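Imelysin (Bacteroides ovatus ATCC 8483, PDB 3OYV) belongs to the imelysin-like proteins implicated in bacterial iron uptake and probably serves as a metal-binding protein of the outer membrane. Local coordinates at residues Asn105-Glu108 with Ala109-Ala112; Gln180-Arg183 with Asn184-Ser188. All coordinates share one frame; numbering follows the deposited sequence. Where two conformers were deposited one is given.

Contact 1. Residues Asn105-Glu108 with Ala109-Ala112; sequences NTEE and ALYA
Glu-107 and Tyr-111, one helical turn apart, run side by side and point the same way, with carboxylate and ring planes 60° apart. The contact is loose at the carboxylate, where Glu-107 OE1 stands 4.0 Å from Tyr-111 CE2, and closer at the backbone: Glu-107 O meets the ring at its edge, in plane, 3.1 Å from Tyr-111 CD2. An aromatic C-H edge, slightly positive, suits a carbonyl oxygen. The ring is brought there by chi1 of -70°, which sets CG of Tyr-111 beside its own backbone N, and that N donates to the same Glu-107 O at 3.2 Å. Leu-110 also reaches back to the preceding turn; its CD1 comes to 3.3 Å from Thr-106 O, the oxygen that accepts from Leu-110 N. Its chi1 of -97° lies well off the staggered -60°, probably at a small torsional cost. Ala-109 has only a methyl to place, and its CB lies 3.4 Å from Thr-106 O while its N donates to Asn-105 O at 3.0 Å. Three successive i to i+4 bonds thus make this a short alpha-helix, with Asn-105 at the N-cap position although its side chain makes no capping bond. The Glu-108 side chain rests on Leu-100 and Val-9. The small buried Ala-109 suits the side turned to helix 71-102, where it touches Leu-100 and Tyr-101; Thr-106 also rests on Tyr-101, and Tyr-111 meets Trp-116 nearly perpendicularly.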
ATOM      1  N   ASN A 105      21.445   9.064 -14.467  1.00 12.49           N
ATOM      2  CA  ASN A 105      20.849   7.746 -14.781  1.00 12.49           C
ATOM      3  C   ASN A 105      19.352   7.903 -14.997  1.00 11.64           C
ATOM      4  O   ASN A 105      18.509   7.345 -14.266  1.00 11.96           O
ATOM      5  CB  ASN A 105      21.149   6.749 -13.678  1.00 14.07           C
ATOM      6  CG  ASN A 105      22.632   6.561 -13.474  1.00 18.13           C
ATOM      7  OD1 ASN A 105      23.160   6.648 -12.347  1.00 24.21           O
ATOM      8  ND2 ASN A 105      23.321   6.314 -14.560  1.00 19.44           N
ATOM      9  N   THR A 106      19.017   8.688 -16.010  1.00 11.34           N
ATOM     10  CA  THR A 106      17.671   9.192 -16.161  1.00 11.69           C
ATOM     11  C   THR A 106      16.692   8.112 -16.600  1.00 11.04           C
ATOM     12  O   THR A 106      15.519   8.144 -16.235  1.00 12.84           O
ATOM     13  CB  THR A 106      17.638  10.380 -17.117  1.00 11.38           C
ATOM     14  OG1 THR A 106      18.143   9.973 -18.381  1.00 12.95           O
ATOM     15  CG2 THR A 106      18.507  11.559 -16.599  1.00 13.11           C
ATOM     16  N   GLU A 107      17.144   7.202 -17.449  1.00 12.03           N
ATOM     17  CA  GLU A 107      16.248   6.125 -17.905  1.00 11.22           C
ATOM     18  C   GLU A 107      16.030   5.090 -16.798  1.00 11.79           C
ATOM     19  O   GLU A 107      14.890   4.637 -16.587  1.00 13.94           O
ATOM     20  CB  GLU A 107      16.757   5.522 -19.201  1.00 11.89           C
ATOM     21  CG  GLU A 107      16.739   6.561 -20.325  1.00 12.96           C
ATOM     22  CD  GLU A 107      15.366   7.068 -20.706  1.00 15.95           C
ATOM     23  OE1 GLU A 107      14.443   6.232 -20.849  1.00 18.20           O
ATOM     24  OE2 GLU A 107      15.227   8.292 -20.874  1.00 18.72           O
ATOM     25  N   GLU A 108      17.080   4.766 -16.045  1.00 11.97           N
ATOM     26  CA  GLU A 108      16.896   3.939 -14.858  0.60 12.32           C
ATOM     27  C   GLU A 108      15.883   4.605 -13.919  1.00 13.10           C
ATOM     28  O   GLU A 108      15.019   3.934 -13.365  1.00 13.36           O
ATOM     29  CB  GLU A 108      18.223   3.717 -14.146  0.60 14.01           C
ATOM     30  CG  GLU A 108      18.169   2.598 -13.144  0.60 15.53           C
ATOM     31  CD  GLU A 108      19.461   2.382 -12.394  0.60 21.21           C
ATOM     32  OE1 GLU A 108      20.489   2.937 -12.809  0.60 21.39           O
ATOM     33  OE2 GLU A 108      19.429   1.649 -11.380  0.60 24.95           O
ATOM     34  N   ALA A 109      15.980   5.917 -13.741  1.00 11.18           N
ATOM     35  CA  ALA A 109      15.069   6.669 -12.868  1.00 11.28           C
ATOM     36  C   ALA A 109      13.612   6.503 -13.286  1.00 11.14           C
ATOM     37  O   ALA A 109      12.731   6.222 -12.457  1.00 12.20           O
ATOM     38  CB  ALA A 109      15.448   8.162 -12.848  1.00 12.09           C
ATOM     39  N   LEU A 110      13.350   6.695 -14.578  1.00 11.00           N
ATOM     40  CA  LEU A 110      12.002   6.626 -15.094  1.00 12.38           C
ATOM     41  C   LEU A 110      11.365   5.263 -14.809  1.00 13.42           C
ATOM     42  O   LEU A 110      10.181   5.172 -14.433  1.00 15.59           O
ATOM     43  CB  LEU A 110      11.952   6.931 -16.601  1.00 12.96           C
ATOM     44  CG  LEU A 110      11.588   8.391 -16.965  1.00 18.77           C
ATOM     45  CD1 LEU A 110      12.520   9.427 -16.399  1.00 16.60           C
ATOM     46  CD2 LEU A 110      11.458   8.560 -18.491  1.00 21.78           C
ATOM     47  N   TYR A 111      12.140   4.203 -14.980  1.00 13.62           N
ATOM     48  CA  TYR A 111      11.622   2.843 -14.811  1.00 12.82           C
ATOM     49  C   TYR A 111      11.627   2.363 -13.372  1.00 14.38           C
ATOM     50  O   TYR A 111      11.106   1.282 -13.085  1.00 15.64           O
ATOM     51  CB  TYR A 111      12.337   1.873 -15.763  1.00 14.65           C
ATOM     52  CG  TYR A 111      11.947   2.135 -17.198  1.00 15.48           C
ATOM     53  CD1 TYR A 111      10.794   1.589 -17.722  1.00 16.16           C
ATOM     54  CD2 TYR A 111      12.710   2.947 -18.026  1.00 16.51           C
ATOM     55  CE1 TYR A 111      10.406   1.855 -19.030  1.00 16.97           C
ATOM     56  CE2 TYR A 111      12.339   3.223 -19.336  1.00 18.69           C
ATOM     57  CZ  TYR A 111      11.184   2.673 -19.835  1.00 19.50           C
ATOM     58  OH  TYR A 111      10.786   2.932 -21.119  1.00 22.94           O
ATOM     59  N   ALA A 112      12.152   3.188 -12.460  1.00 12.46           N
ATOM     60  CA  ALA A 112      12.161   2.879 -11.031  1.00 12.35           C
ATOM     61  C   ALA A 112      10.905   3.352 -10.289  1.00 11.41           C
ATOM     62  O   ALA A 112      10.758   3.048  -9.119  1.00 12.60           O
ATOM     63  CB  ALA A 112      13.410   3.501 -10.365  1.00 12.55           C
TER

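Contact 2. Residues Gln180-Arg183 with Asn184-Ser188; sequences QPFR and NHIPS
Pro-181 O takes two hydrogen bonds from the residues that follow it, each at 3.0 Å: one from Asn-184 N and one from His-185 ND1. The donors arrive from opposite faces of the carbonyl plane, both well out of it, so the oxygen is gripped between them. The imidazole bond is nearly straight (162° at the hydrogen) and lies close to the ring plane, which helps to set the rotation of the ring and implies that ND1 carries a proton. Next along, His-185 N donates to Phe-182 O at 2.9 Å. These i to i+3 backbone bonds define a short 3-10 turn in the connection between helices 158-177 and 189-214, entered through a cis peptide bond before Pro-181, a residue type that readily accepts one. A type I beta turn from His-185 to Ser-188 follows directly and leads to Ser-188, the N-cap of the second helix. A water bridges the turn: it donates to Arg-183 O and accepts from Ile-186 N, whose amide is badly angled to Phe-182 O. Among apolar contacts, Ile-186 CG1 sits over one face of the Phe-182 ring, 4.0 Å from CE1; both are buried, where such bulk belongs. The exposed Asn-184 lays its amide across the proline ring, ND2 3.6 Å from Pro-181 CG, a van der Waals contact. Arg-183, extended from CG to NE, donates from NE to Leu-110 O and makes cation-pi contacts with Tyr-111 and Trp-116.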
ATOM      1  N   GLN A 180       1.585  15.984 -12.820  1.00 15.93           N
ATOM      2  CA  GLN A 180       1.183  14.653 -13.254  1.00 15.38           C
ATOM      3  C   GLN A 180       1.743  14.363 -14.641  1.00 15.45           C
ATOM      4  O   GLN A 180       1.584  15.174 -15.538  1.00 16.71           O
ATOM      5  CB  GLN A 180      -0.356  14.565 -13.270  1.00 16.88           C
ATOM      6  CG  GLN A 180      -0.971  13.341 -13.926  1.00 16.69           C
ATOM      7  CD  GLN A 180      -0.782  12.059 -13.151  1.00 14.01           C
ATOM      8  OE1 GLN A 180      -0.109  12.029 -12.104  1.00 14.43           O
ATOM      9  NE2 GLN A 180      -1.419  10.995 -13.631  1.00 17.97           N
ATOM     10  N   PRO A 181       2.378  13.192 -14.840  1.00 13.55           N
ATOM     11  CA  PRO A 181       2.739  12.179 -13.864  1.00 11.69           C
ATOM     12  C   PRO A 181       4.118  12.432 -13.289  1.00 11.16           C
ATOM     13  O   PRO A 181       4.996  12.961 -13.960  1.00 12.79           O
ATOM     14  CB  PRO A 181       2.743  10.909 -14.719  1.00 12.46           C
ATOM     15  CG  PRO A 181       3.260  11.411 -16.068  1.00 12.07           C
ATOM     16  CD  PRO A 181       2.671  12.760 -16.231  1.00 13.01           C
ATOM     17  N   PHE A 182       4.332  11.979 -12.076  1.00 11.44           N
ATOM     18  CA  PHE A 182       5.636  12.111 -11.427  1.00 11.73           C
ATOM     19  C   PHE A 182       6.731  11.548 -12.325  1.00 12.16           C
ATOM     20  O   PHE A 182       7.808  12.131 -12.425  1.00 12.06           O
ATOM     21  CB  PHE A 182       5.614  11.422 -10.043  1.00 11.58           C
ATOM     22  CG  PHE A 182       6.951  11.208  -9.415  1.00 10.92           C
ATOM     23  CD1 PHE A 182       7.894  12.224  -9.306  1.00 12.70           C
ATOM     24  CD2 PHE A 182       7.247   9.965  -8.851  1.00 10.16           C
ATOM     25  CE1 PHE A 182       9.109  11.966  -8.694  1.00 11.69           C
ATOM     26  CE2 PHE A 182       8.448   9.710  -8.246  1.00 12.31           C
ATOM     27  CZ  PHE A 182       9.399  10.713  -8.167  1.00 12.33           C
ATOM     28  N   ARG A 183       6.492  10.420 -12.981  1.00 11.77           N
ATOM     29  CA  ARG A 183       7.548   9.809 -13.778  0.60 12.70           C
ATOM     30  C   ARG A 183       8.109  10.733 -14.862  1.00 13.37           C
ATOM     31  O   ARG A 183       9.264  10.573 -15.241  1.00 13.87           O
ATOM     32  CB  ARG A 183       7.062   8.496 -14.386  0.60 14.17           C
ATOM     33  CG  ARG A 183       8.105   7.797 -15.232  0.60 17.58           C
ATOM     34  CD  ARG A 183       7.489   6.673 -15.937  0.60 18.46           C
ATOM     35  NE  ARG A 183       8.412   5.865 -16.719  0.60 16.31           N
ATOM     36  CZ  ARG A 183       8.528   5.893 -18.051  0.60 17.46           C
ATOM     37  NH1 ARG A 183       7.864   6.756 -18.794  0.60 16.75           N
ATOM     38  NH2 ARG A 183       9.369   5.060 -18.650  0.60 17.83           N
ATOM     39  N   ASN A 184       7.313  11.687 -15.338  1.00 12.60           N
ATOM     40  CA  ASN A 184       7.780  12.641 -16.366  1.00 14.03           C
ATOM     41  C   ASN A 184       8.289  13.953 -15.795  1.00 13.13           C
ATOM     42  O   ASN A 184       8.652  14.861 -16.556  1.00 15.31           O
ATOM     43  CB  ASN A 184       6.682  12.955 -17.399  1.00 16.08           C
ATOM     44  CG  ASN A 184       6.364  11.783 -18.302  1.00 17.81           C
ATOM     45  OD1 ASN A 184       7.101  10.829 -18.338  1.00 18.50           O
ATOM     46  ND2 ASN A 184       5.239  11.858 -19.028  1.00 20.41           N
ATOM     47  N   HIS A 185       8.290  14.063 -14.470  1.00 12.74           N
ATOM     48  CA  HIS A 185       8.701  15.286 -13.764  1.00 12.99           C
ATOM     49  C   HIS A 185       9.593  15.005 -12.562  1.00 12.34           C
ATOM     50  O   HIS A 185       9.549  15.713 -11.554  1.00 13.05           O
ATOM     51  CB  HIS A 185       7.445  16.050 -13.336  1.00 13.41           C
ATOM     52  CG  HIS A 185       6.612  16.461 -14.483  1.00 14.04           C
ATOM     53  ND1 HIS A 185       5.536  15.739 -14.943  1.00 16.71           N
ATOM     54  CD2 HIS A 185       6.737  17.522 -15.307  1.00 15.43           C
ATOM     55  CE1 HIS A 185       5.039  16.337 -16.011  1.00 17.39           C
ATOM     56  NE2 HIS A 185       5.744  17.424 -16.247  1.00 21.44           N
ATOM     57  N   ILE A 186      10.428  13.984 -12.678  1.00 12.15           N
ATOM     58  CA  ILE A 186      11.255  13.576 -11.579  1.00 12.75           C
ATOM     59  C   ILE A 186      12.168  14.719 -11.072  1.00 12.77           C
ATOM     60  O   ILE A 186      12.148  14.976  -9.887  1.00 14.00           O
ATOM     61  CB  ILE A 186      12.049  12.312 -11.898  1.00 12.59           C
ATOM     62  CG1 ILE A 186      11.109  11.106 -12.088  1.00 12.00           C
ATOM     63  CG2 ILE A 186      13.111  12.047 -10.851  1.00 14.16           C
ATOM     64  CD1 ILE A 186      11.790   9.853 -12.636  1.00 13.64           C
ATOM     65  N   PRO A 187      12.857  15.488 -11.949  1.00 13.12           N
ATOM     66  CA  PRO A 187      13.783  16.492 -11.399  1.00 13.55           C
ATOM     67  C   PRO A 187      13.103  17.775 -10.942  1.00 15.35           C
ATOM     68  O   PRO A 187      13.792  18.706 -10.568  1.00 17.42           O
ATOM     69  CB  PRO A 187      14.755  16.718 -12.554  1.00 14.79           C
ATOM     70  CG  PRO A 187      13.926  16.436 -13.788  1.00 13.31           C
ATOM     71  CD  PRO A 187      13.085  15.243 -13.377  1.00 13.09           C
ATOM     72  N   SER A 188      11.782  17.855 -10.983  1.00 16.29           N
ATOM     73  CA  SER A 188      11.074  19.110 -10.733  1.00 16.25           C
ATOM     74  C   SER A 188      11.315  19.646  -9.326  1.00 19.48           C
ATOM     75  O   SER A 188      11.638  18.899  -8.404  1.00 17.95           O
ATOM     76  CB  SER A 188       9.585  18.931 -10.957  1.00 14.98           C
ATOM     77  OG  SER A 188       8.996  18.171  -9.905  1.00 16.03           O
TER
HETATM   78  O   HOH W   1      11.171  12.626 -15.135  1.00 13.93           O

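Overall arrangement
Contact 1 comes first along the chain and contact 2 later, yet their centres lie about 11 Å apart, on the same side of the chain's centre and within the same imelysin family region. Contact 1 forms helix 106-111, shortly after helix 71-102; contact 2 lies in the connection from helix 158-177 to helix 189-214. Besides the arginine's bond, they touch through Ile-186 CD1, which packs 3.8 Å from Ala-109 O and 3.9 Å from Leu-110 CD1. Both also lean on Tyr-101 of helix 71-102. The short helix and the later turn are thereby joined, about 21-22 Å from the centre of this mainly helical protein, beside the same long helix.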